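Local coordinates for protein endoribonuclease MazF3 (Mycobacterium tuberculosis, PDB 5UCT) that acts as the toxin of a type II toxin-antitoxin system, an endoribonuclease that cleaves mRNA and 23S rRNA, predominantly within the sequence UUCCU, at residues A[67-70]-A[71-74]; A[90-93]-A[94-98]. One frame throughout, in Å; residues are numbered along the deposited sequence.

Interaction 1: residues A[67-70]-A[71-74]; sequences TIPV and CDLG
The Asp72 carboxylate and the Pro69 ring meet obliquely, and the contact is made by one oxygen: OD2 of Asp72 lies 3.2 Å from CD of Pro69 and 3.7 Å from its CG. A first torsion of -59° sets the Asp72 carboxylate beside its own backbone N, which turns OD2 back over the turn toward the proline. Both backbone donors approach from above the carbonyl planes: Asp72 N bonds to Pro69 O at 3.0 Å, 59° out of plane, and Leu73 N to Val70 O at 2.9 Å, 67° out. These consecutive i to i-3 bonds define two overlapping turns, one short 3-10 turn centred on Val70, Cys71 and Asp72. On the side of the turn facing strand 3-8, Ile68 CD1 lies 4.3 Å from Leu73 CD1, a loose apolar contact. This is consistent with the SH3-like fold of MazF toxins; in SH3 domains too a 3-10 turn leads into the last strand. Here it carries the chain from strand 66-69, which pairs with strand 29-36, into strand 73-79, which pairs with strand 3-8; Ile68 packs on Val30 and Ala7, and Leu73 on His5.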
loop_
_atom_site.group_PDB
_atom_site.type_symbol
_atom_site.label_atom_id
_atom_site.label_comp_id
_atom_site.label_asym_id
_atom_site.label_seq_id
_atom_site.Cartn_x
_atom_site.Cartn_y
_atom_site.Cartn_z
ATOM N N THR A 67 0.761 0.165 6.487
ATOM C CA THR A 67 -0.424 0.425 7.300
ATOM C C THR A 67 0.003 0.398 8.762
ATOM O O THR A 67 0.371 -0.659 9.287
ATOM C CB THR A 67 -1.522 -0.603 7.030
ATOM O OG1 THR A 67 -1.936 -0.517 5.662
ATOM C CG2 THR A 67 -2.718 -0.343 7.925
ATOM N N ILE A 68 -0.040 1.556 9.414
ATOM C CA ILE A 68 0.437 1.701 10.788
ATOM C C ILE A 68 -0.745 2.008 11.700
ATOM O O ILE A 68 -1.786 2.480 11.221
ATOM C CB ILE A 68 1.513 2.797 10.892
ATOM C CG1 ILE A 68 0.896 4.182 10.657
ATOM C CG2 ILE A 68 2.630 2.544 9.899
ATOM C CD1 ILE A 68 1.863 5.324 10.869
ATOM N N PRO A 69 -0.644 1.750 13.004
ATOM C CA PRO A 69 -1.702 2.193 13.916
ATOM C C PRO A 69 -1.763 3.711 13.964
ATOM O O PRO A 69 -0.752 4.399 13.813
ATOM C CB PRO A 69 -1.279 1.608 15.268
ATOM C CG PRO A 69 -0.316 0.517 14.938
ATOM C CD PRO A 69 0.390 0.965 13.701
ATOM N N VAL A 70 -2.975 4.234 14.173
ATOM C CA VAL A 70 -3.141 5.676 14.325
ATOM C C VAL A 70 -2.397 6.184 15.558
ATOM O O VAL A 70 -2.026 7.363 15.620
ATOM C CB VAL A 70 -4.645 6.035 14.363
ATOM C CG1 VAL A 70 -4.861 7.512 14.661
ATOM C CG2 VAL A 70 -5.302 5.686 13.037
ATOM N N CYS A 71 -2.146 5.309 16.538
ATOM C CA CYS A 71 -1.356 5.704 17.702
ATOM C C CYS A 71 0.051 6.137 17.308
ATOM O O CYS A 71 0.658 6.969 17.992
ATOM C CB CYS A 71 -1.287 4.559 18.712
ATOM S SG CYS A 71 -2.802 4.288 19.665
ATOM N N ASP A 72 0.587 5.588 16.220
ATOM C CA ASP A 72 1.903 5.967 15.726
ATOM C C ASP A 72 1.864 7.178 14.802
ATOM O O ASP A 72 2.912 7.579 14.287
ATOM C CB ASP A 72 2.558 4.787 14.999
ATOM C CG ASP A 72 2.714 3.567 15.886
ATOM O OD1 ASP A 72 2.795 3.733 17.122
ATOM O OD2 ASP A 72 2.758 2.442 15.348
ATOM N N LEU A 73 0.690 7.764 14.578
ATOM C CA LEU A 73 0.565 8.949 13.741
ATOM C C LEU A 73 0.732 10.196 14.601
ATOM O O LEU A 73 0.076 10.333 15.639
ATOM C CB LEU A 73 -0.786 8.968 13.026
ATOM C CG LEU A 73 -0.834 9.802 11.743
ATOM C CD1 LEU A 73 0.084 9.199 10.693
ATOM C CD2 LEU A 73 -2.255 9.925 11.211
ATOM N N GLY A 74 1.609 11.100 14.168
ATOM C CA GLY A 74 1.945 12.258 14.972
ATOM C C GLY A 74 1.502 13.589 14.395
ATOM O O GLY A 74 0.396 13.708 13.856
#

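Interaction 2: residues A[90-93]-A[94-98]; sequences EAIG and NAFDL
Three i to i-4 backbone bonds, Asn94 N to Glu90 O, Ala95 N to Ala91 O and Phe96 N to Ile92 O, show regular alpha-helix up to its last turn, with the Ala95 N to Ala91 O bond at 2.9 Å. Ile92 and Phe96 lie side by side and point the same way. Ile92 CG2, set anti to its backbone N, reaches the ring at Phe96 CD2, 3.9 Å away, and Phe96 CE2 at 4.0 Å. On a different helix face, the bent Glu90 chain crosses the Asn94 amide with the two planes 88° apart; OE2 of Glu90 is 3.6 Å from ND2 of Asn94, a polar proximity rather than a bond. The helix has a Schellman-type ending, judged from two features: Asp97 takes a positive phi (55°), and Leu98 N returns to Gly93 O at 2.9 Å, a six-to-one bond lying in the carbonyl plane on a lone pair. The positive phi turns the chain off axis, and the bond closes the end by taking up Gly93 O. The same helix end faces the second subunit. Phe96 O accepts from Arg2 NH2 and Ala95 O from Arg20 NH1 of that subunit, while Ile92 packs on its Leu98.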
loop_
_atom_site.group_PDB
_atom_site.type_symbol
_atom_site.label_atom_id
_atom_site.label_comp_id
_atom_site.label_asym_id
_atom_site.label_seq_id
_atom_site.Cartn_x
_atom_site.Cartn_y
_atom_site.Cartn_z
ATOM N N GLU A 90 -0.490 7.950 -10.618
ATOM C CA GLU A 90 0.433 7.362 -11.583
ATOM C C GLU A 90 1.506 6.531 -10.889
ATOM O O GLU A 90 1.875 5.452 -11.371
ATOM C CB GLU A 90 1.075 8.459 -12.432
ATOM C CG GLU A 90 2.033 7.950 -13.497
ATOM C CD GLU A 90 1.320 7.310 -14.673
ATOM O OE1 GLU A 90 0.076 7.218 -14.648
ATOM O OE2 GLU A 90 2.011 6.904 -15.628
ATOM N N ALA A 91 2.018 7.018 -9.757
ATOM C CA ALA A 91 3.070 6.297 -9.048
ATOM C C ALA A 91 2.560 4.971 -8.497
ATOM O O ALA A 91 3.234 3.940 -8.613
ATOM C CB ALA A 91 3.633 7.162 -7.924
ATOM N N ILE A 92 1.367 4.975 -7.898
ATOM C CA ILE A 92 0.826 3.758 -7.304
ATOM C C ILE A 92 0.460 2.749 -8.384
ATOM O O ILE A 92 0.701 1.544 -8.234
ATOM C CB ILE A 92 -0.378 4.095 -6.403
ATOM C CG1 ILE A 92 0.082 4.869 -5.165
ATOM C CG2 ILE A 92 -1.120 2.830 -5.996
ATOM C CD1 ILE A 92 -1.045 5.275 -4.237
ATOM N N GLY A 93 -0.115 3.221 -9.492
ATOM C CA GLY A 93 -0.492 2.311 -10.562
ATOM C C GLY A 93 0.688 1.556 -11.142
ATOM O O GLY A 93 0.597 0.356 -11.410
ATOM N N ASN A 94 1.813 2.247 -11.350
ATOM C CA ASN A 94 3.005 1.562 -11.838
ATOM C C ASN A 94 3.641 0.716 -10.747
ATOM O O ASN A 94 4.207 -0.343 -11.037
ATOM C CB ASN A 94 4.023 2.563 -12.382
ATOM C CG ASN A 94 3.440 3.472 -13.437
ATOM O OD1 ASN A 94 2.698 3.026 -14.307
ATOM N ND2 ASN A 94 3.770 4.759 -13.364
ATOM N N ALA A 95 3.553 1.159 -9.490
ATOM C CA ALA A 95 4.153 0.406 -8.395
ATOM C C ALA A 95 3.518 -0.969 -8.242
ATOM O O ALA A 95 4.204 -1.930 -7.879
ATOM C CB ALA A 95 4.035 1.185 -7.086
ATOM N N PHE A 96 2.221 -1.086 -8.521
ATOM C CA PHE A 96 1.499 -2.338 -8.347
ATOM C C PHE A 96 1.020 -2.947 -9.659
ATOM O O PHE A 96 0.403 -4.018 -9.636
ATOM C CB PHE A 96 0.303 -2.128 -7.407
ATOM C CG PHE A 96 0.684 -1.643 -6.031
ATOM C CD1 PHE A 96 1.914 -1.962 -5.481
ATOM C CD2 PHE A 96 -0.191 -0.866 -5.289
ATOM C CE1 PHE A 96 2.263 -1.516 -4.220
ATOM C CE2 PHE A 96 0.153 -0.418 -4.028
ATOM C CZ PHE A 96 1.380 -0.743 -3.492
ATOM N N ASP A 97 1.297 -2.305 -10.799
ATOM C CA ASP A 97 0.811 -2.737 -12.113
ATOM C C ASP A 97 -0.716 -2.862 -12.111
ATOM O O ASP A 97 -1.293 -3.951 -12.137
ATOM C CB ASP A 97 1.478 -4.047 -12.553
ATOM C CG ASP A 97 2.869 -3.833 -13.119
ATOM O OD1 ASP A 97 3.360 -2.684 -13.087
ATOM O OD2 ASP A 97 3.474 -4.817 -13.595
ATOM N N LEU A 98 -1.353 -1.696 -12.078
ATOM C CA LEU A 98 -2.802 -1.580 -12.092
ATOM C C LEU A 98 -3.242 -0.875 -13.369
ATOM O O LEU A 98 -2.508 -0.054 -13.928
ATOM C CB LEU A 98 -3.303 -0.813 -10.864
ATOM C CG LEU A 98 -2.870 -1.385 -9.512
ATOM C CD1 LEU A 98 -3.182 -0.408 -8.389
ATOM C CD2 LEU A 98 -3.539 -2.728 -9.260
#

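How the interactions relate
Interactions 1 and 2 follow in series along the chain: 67-74 closes before 90-98 opens, with the rest of strand 73-79, a short loop and the start of helix 85-96 between them. Their centres are 24 Å apart and their nearest atoms about 10 Å, so they do not touch. Interaction 1 joins two strands of the curled antiparallel sheet, whereas interaction 2 ends the helix that follows that sheet. Interaction 1 comes near the second subunit just at Thr67, which bonds to Gln66 and Thr65 of that subunit; seven residues of interaction 2 are within reach of it. At these two sites the subunit interface draws much more on the helix end than on the strand.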